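DotI (Legionella pneumophila, PDB 3WZ4) probably helps build the inner-membrane complex needed for type IVB secretion; this chain is its periplasmic domain. Local coordinates at residues A[108-120]-A[127-139]. Numbering follows the deposited sequence.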
loop_
_atom_site.group_PDB
_atom_site.type_symbol
_atom_site.label_atom_id
_atom_site.label_comp_id
_atom_site.label_asym_id
_atom_site.label_seq_id
_atom_site.Cartn_x
_atom_site.Cartn_y
_atom_site.Cartn_z
ATOM N N GLN A 108 15.491 1.468 -10.037
ATOM C CA GLN A 108 14.619 2.327 -9.241
ATOM C C GLN A 108 13.444 2.891 -10.038
ATOM O O GLN A 108 13.564 3.169 -11.231
ATOM C CB GLN A 108 15.423 3.460 -8.604
ATOM C CG GLN A 108 16.396 2.990 -7.536
ATOM C CD GLN A 108 17.087 4.139 -6.828
ATOM O OE1 GLN A 108 17.477 5.123 -7.455
ATOM N NE2 GLN A 108 17.238 4.020 -5.512
ATOM N N GLN A 109 12.306 3.048 -9.366
ATOM C CA GLN A 109 11.108 3.609 -9.980
ATOM C C GLN A 109 10.505 4.710 -9.115
ATOM O O GLN A 109 10.333 4.537 -7.908
ATOM C CB GLN A 109 10.048 2.526 -10.184
ATOM C CG GLN A 109 10.392 1.463 -11.207
ATOM C CD GLN A 109 9.273 0.447 -11.370
ATOM O OE1 GLN A 109 8.425 0.295 -10.490
ATOM N NE2 GLN A 109 9.262 -0.245 -12.502
ATOM N N ASN A 110 10.182 5.841 -9.734
ATOM C CA ASN A 110 9.380 6.857 -9.069
ATOM C C ASN A 110 7.909 6.573 -9.316
ATOM O O ASN A 110 7.429 6.679 -10.444
ATOM C CB ASN A 110 9.731 8.261 -9.565
ATOM C CG ASN A 110 11.139 8.676 -9.193
ATOM O OD1 ASN A 110 11.439 8.926 -8.024
ATOM N ND2 ASN A 110 12.013 8.762 -10.189
ATOM N N ASN A 111 7.196 6.199 -8.261
ATOM C CA ASN A 111 5.776 5.898 -8.377
ATOM C C ASN A 111 4.923 6.826 -7.526
ATOM O O ASN A 111 5.404 7.426 -6.565
ATOM C CB ASN A 111 5.498 4.441 -7.990
ATOM C CG ASN A 111 6.076 3.451 -8.982
ATOM O OD1 ASN A 111 6.011 3.660 -10.194
ATOM N ND2 ASN A 111 6.646 2.364 -8.472
ATOM N N VAL A 112 3.654 6.944 -7.894
ATOM C CA VAL A 112 2.684 7.635 -7.063
ATOM C C VAL A 112 1.626 6.639 -6.608
ATOM O O VAL A 112 1.000 5.971 -7.429
ATOM C CB VAL A 112 2.003 8.783 -7.819
ATOM C CG1 VAL A 112 1.159 9.612 -6.864
ATOM C CG2 VAL A 112 3.045 9.650 -8.492
ATOM N N VAL A 113 1.449 6.527 -5.298
ATOM C CA VAL A 113 0.437 5.639 -4.744
ATOM C C VAL A 113 -0.812 6.438 -4.387
ATOM O O VAL A 113 -0.734 7.479 -3.733
ATOM C CB VAL A 113 0.948 4.906 -3.490
ATOM C CG1 VAL A 113 -0.135 4.007 -2.922
ATOM C CG2 VAL A 113 2.200 4.100 -3.814
ATOM N N THR A 114 -1.966 5.956 -4.832
ATOM C CA THR A 114 -3.225 6.591 -4.478
ATOM C C THR A 114 -4.121 5.579 -3.781
ATOM O O THR A 114 -4.393 4.502 -4.313
ATOM C CB THR A 114 -3.934 7.179 -5.709
ATOM O OG1 THR A 114 -2.992 7.925 -6.489
ATOM C CG2 THR A 114 -5.069 8.097 -5.283
HETATM N N MSE A 115 -4.567 5.927 -2.580
HETATM C CA MSE A 115 -5.346 5.014 -1.759
HETATM C C MSE A 115 -6.698 5.606 -1.380
HETATM O O MSE A 115 -6.803 6.788 -1.046
HETATM C CB MSE A 115 -4.574 4.659 -0.483
HETATM C CG MSE A 115 -3.287 3.878 -0.710
HETATM SE SE MSE A 115 -2.108 3.894 0.858
HETATM C CE MSE A 115 -1.330 5.670 0.633
ATOM N N LEU A 116 -7.733 4.780 -1.442
ATOM C CA LEU A 116 -9.009 5.133 -0.845
ATOM C C LEU A 116 -9.086 4.452 0.513
ATOM O O LEU A 116 -9.038 3.227 0.606
ATOM C CB LEU A 116 -10.180 4.709 -1.737
ATOM C CG LEU A 116 -11.577 4.961 -1.161
ATOM C CD1 LEU A 116 -11.809 6.447 -0.932
ATOM C CD2 LEU A 116 -12.657 4.382 -2.066
ATOM N N ILE A 117 -9.179 5.250 1.568
ATOM C CA ILE A 117 -9.218 4.716 2.921
ATOM C C ILE A 117 -10.586 4.962 3.547
ATOM O O ILE A 117 -11.121 6.068 3.469
ATOM C CB ILE A 117 -8.114 5.346 3.795
ATOM C CG1 ILE A 117 -6.736 4.946 3.263
ATOM C CG2 ILE A 117 -8.276 4.939 5.254
ATOM C CD1 ILE A 117 -5.586 5.541 4.041
ATOM N N THR A 118 -11.157 3.925 4.152
ATOM C CA THR A 118 -12.483 4.039 4.745
ATOM C C THR A 118 -12.531 3.531 6.182
ATOM O O THR A 118 -11.816 2.601 6.552
ATOM C CB THR A 118 -13.535 3.277 3.918
ATOM O OG1 THR A 118 -13.259 1.873 3.971
ATOM C CG2 THR A 118 -13.506 3.737 2.469
ATOM N N ARG A 119 -13.381 4.157 6.988
ATOM C CA ARG A 119 -13.621 3.694 8.345
ATOM C C ARG A 119 -14.336 2.351 8.312
ATOM O O ARG A 119 -15.294 2.169 7.565
ATOM C CB ARG A 119 -14.473 4.704 9.108
ATOM C CG ARG A 119 -13.841 6.072 9.241
ATOM C CD ARG A 119 -13.596 6.410 10.700
ATOM N NE ARG A 119 -14.769 6.129 11.522
ATOM C CZ ARG A 119 -14.820 6.318 12.835
ATOM N NH1 ARG A 119 -13.761 6.795 13.481
ATOM N NH2 ARG A 119 -15.929 6.033 13.505
ATOM N N VAL A 120 -13.858 1.412 9.119
ATOM C CA VAL A 120 -14.500 0.113 9.250
ATOM C C VAL A 120 -14.667 -0.221 10.727
ATOM O O VAL A 120 -14.253 0.548 11.595
ATOM C CB VAL A 120 -13.694 -1.003 8.553
ATOM C CG1 VAL A 120 -13.697 -0.798 7.045
ATOM C CG2 VAL A 120 -12.268 -1.052 9.093
ATOM N N ARG A 127 -7.524 -1.026 13.971
ATOM C CA ARG A 127 -7.151 0.331 13.589
ATOM C C ARG A 127 -8.382 1.194 13.314
ATOM O O ARG A 127 -8.345 2.414 13.481
ATOM C CB ARG A 127 -6.227 0.314 12.373
ATOM C CG ARG A 127 -5.584 1.655 12.070
ATOM C CD ARG A 127 -4.901 2.233 13.305
ATOM N NE ARG A 127 -4.242 3.505 13.015
ATOM C CZ ARG A 127 -4.866 4.677 12.954
ATOM N NH1 ARG A 127 -6.175 4.750 13.163
ATOM N NH2 ARG A 127 -4.182 5.780 12.680
ATOM N N GLY A 128 -9.470 0.553 12.896
ATOM C CA GLY A 128 -10.716 1.253 12.638
ATOM C C GLY A 128 -10.821 1.765 11.216
ATOM O O GLY A 128 -11.865 2.268 10.799
ATOM N N ILE A 129 -9.730 1.645 10.470
ATOM C CA ILE A 129 -9.710 2.052 9.071
ATOM C C ILE A 129 -9.010 0.992 8.231
ATOM O O ILE A 129 -8.204 0.216 8.745
ATOM C CB ILE A 129 -8.987 3.402 8.872
ATOM C CG1 ILE A 129 -7.592 3.355 9.501
ATOM C CG2 ILE A 129 -9.808 4.549 9.450
ATOM C CD1 ILE A 129 -6.753 4.578 9.213
ATOM N N GLY A 130 -9.327 0.970 6.939
ATOM C CA GLY A 130 -8.705 0.051 6.006
ATOM C C GLY A 130 -8.695 0.597 4.591
ATOM O O GLY A 130 -9.487 1.475 4.248
ATOM N N ILE A 131 -7.795 0.074 3.766
ATOM C CA ILE A 131 -7.692 0.493 2.374
ATOM C C ILE A 131 -8.695 -0.255 1.503
ATOM O O ILE A 131 -8.726 -1.487 1.501
ATOM C CB ILE A 131 -6.274 0.257 1.832
ATOM C CG1 ILE A 131 -5.268 1.128 2.592
ATOM C CG2 ILE A 131 -6.217 0.533 0.335
ATOM C CD1 ILE A 131 -3.822 0.760 2.331
ATOM N N SER A 132 -9.519 0.494 0.773
ATOM C CA SER A 132 -10.500 -0.094 -0.139
ATOM C C SER A 132 -9.986 -0.128 -1.577
ATOM O O SER A 132 -10.405 -0.962 -2.377
ATOM C CB SER A 132 -11.826 0.669 -0.077
ATOM O OG SER A 132 -12.537 0.346 1.107
ATOM N N GLN A 133 -9.079 0.784 -1.903
ATOM C CA GLN A 133 -8.478 0.801 -3.228
ATOM C C GLN A 133 -7.021 1.219 -3.149
ATOM O O GLN A 133 -6.675 2.182 -2.468
ATOM C CB GLN A 133 -9.242 1.726 -4.178
ATOM C CG GLN A 133 -8.751 1.643 -5.616
ATOM C CD GLN A 133 -9.522 2.545 -6.559
ATOM O OE1 GLN A 133 -9.698 3.733 -6.295
ATOM N NE2 GLN A 133 -9.984 1.982 -7.671
ATOM N N PHE A 134 -6.176 0.480 -3.857
ATOM C CA PHE A 134 -4.745 0.721 -3.870
ATOM C C PHE A 134 -4.300 0.864 -5.323
ATOM O O PHE A 134 -4.289 -0.109 -6.074
ATOM C CB PHE A 134 -4.024 -0.451 -3.205
ATOM C CG PHE A 134 -2.597 -0.162 -2.833
ATOM C CD1 PHE A 134 -1.579 -0.307 -3.763
ATOM C CD2 PHE A 134 -2.270 0.239 -1.547
ATOM C CE1 PHE A 134 -0.265 -0.053 -3.419
ATOM C CE2 PHE A 134 -0.956 0.496 -1.198
ATOM C CZ PHE A 134 0.046 0.349 -2.134
ATOM N N VAL A 135 -3.950 2.080 -5.721
ATOM C CA VAL A 135 -3.569 2.333 -7.105
ATOM C C VAL A 135 -2.144 2.859 -7.218
ATOM O O VAL A 135 -1.760 3.804 -6.528
ATOM C CB VAL A 135 -4.540 3.306 -7.789
ATOM C CG1 VAL A 135 -4.049 3.652 -9.184
ATOM C CG2 VAL A 135 -5.941 2.705 -7.842
ATOM N N VAL A 136 -1.362 2.235 -8.093
ATOM C CA VAL A 136 0.017 2.644 -8.321
ATOM C C VAL A 136 0.183 3.173 -9.740
ATOM O O VAL A 136 -0.377 2.622 -10.686
ATOM C CB VAL A 136 0.997 1.472 -8.104
ATOM C CG1 VAL A 136 2.426 1.913 -8.396
ATOM C CG2 VAL A 136 0.877 0.931 -6.685
ATOM N N GLY A 137 0.950 4.248 -9.880
ATOM C CA GLY A 137 1.231 4.822 -11.182
ATOM C C GLY A 137 2.578 5.514 -11.176
ATOM O O GLY A 137 3.184 5.680 -10.118
ATOM N N PRO A 138 3.060 5.915 -12.361
ATOM C CA PRO A 138 4.343 6.614 -12.473
ATOM C C PRO A 138 4.220 8.101 -12.166
ATOM O O PRO A 138 3.104 8.601 -11.989
ATOM C CB PRO A 138 4.697 6.428 -13.948
ATOM C CG PRO A 138 3.370 6.396 -14.624
ATOM C CD PRO A 138 2.468 5.639 -13.683
ATOM N N ALA A 139 5.363 8.783 -12.103
ATOM C CA ALA A 139 5.413 10.232 -11.920
ATOM C C ALA A 139 4.214 10.769 -11.150
ATOM O O ALA A 139 3.959 11.970 -11.131
ATOM C CB ALA A 139 5.547 10.937 -13.265
HETATM O O HOH W 1 7.810 7.714 -13.393
HETATM O O HOH W 2 -1.616 6.541 -8.029
HETATM O O HOH W 3 -7.269 5.045 -5.161
#
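Phe134 and Met115, a non-hydrogen-bonded pair, lie side by side and point the same way into the buried side of the sheet, Met115 CG 3.9 Å from Phe134 CD2. With Phe134 CG anti to the backbone N (chi1 -165°), the ring leans toward strand 108-119. Val113 CG1 lies 4.1 Å from the Phe134 ring centroid, a CH-pi contact over one face, while SE of Met115, a selenomethionine, stands oblique to the ring, 5.1 Å from its centroid, a Met-aromatic contact. Met115 runs on extended at chi2 (164°), which brings SE to 3.9 Å from Ile131 CD1. Beyond it Ile117 and Ile131 meet through their CG1 atoms at 4.1 Å. These flexible or branched apolar chains suit a face covered by helix 7-21, where Ala14 and Ala17 touch Met115 and Ile131; Phe48 completes the aromatic packing edge-to-face.

The other face, with Thr114, Leu116 and Gln133, is more polar. The Thr114 hydroxyl and Gln133 amide suit it by reaching bound water: one water meets Thr114 OG1 and donates to Val112 O (2.7 Å) and Val135 O, another donates to Gln133 OE1. Ser132 OG, weakly bonded to Thr118 OG1 (3.3 Å), has Glu43 as its stronger partner. Leu116 N donates to Gln133 O, and Leu116 O accepts from Ser132 N (2.8 Å). Ser132 and Gln133 opposite Leu116 thus form a classic beta bulge in an antiparallel hairpin, bending the outermost strand of a curved sheet packed against helices, consistent with the NTF2-like fold.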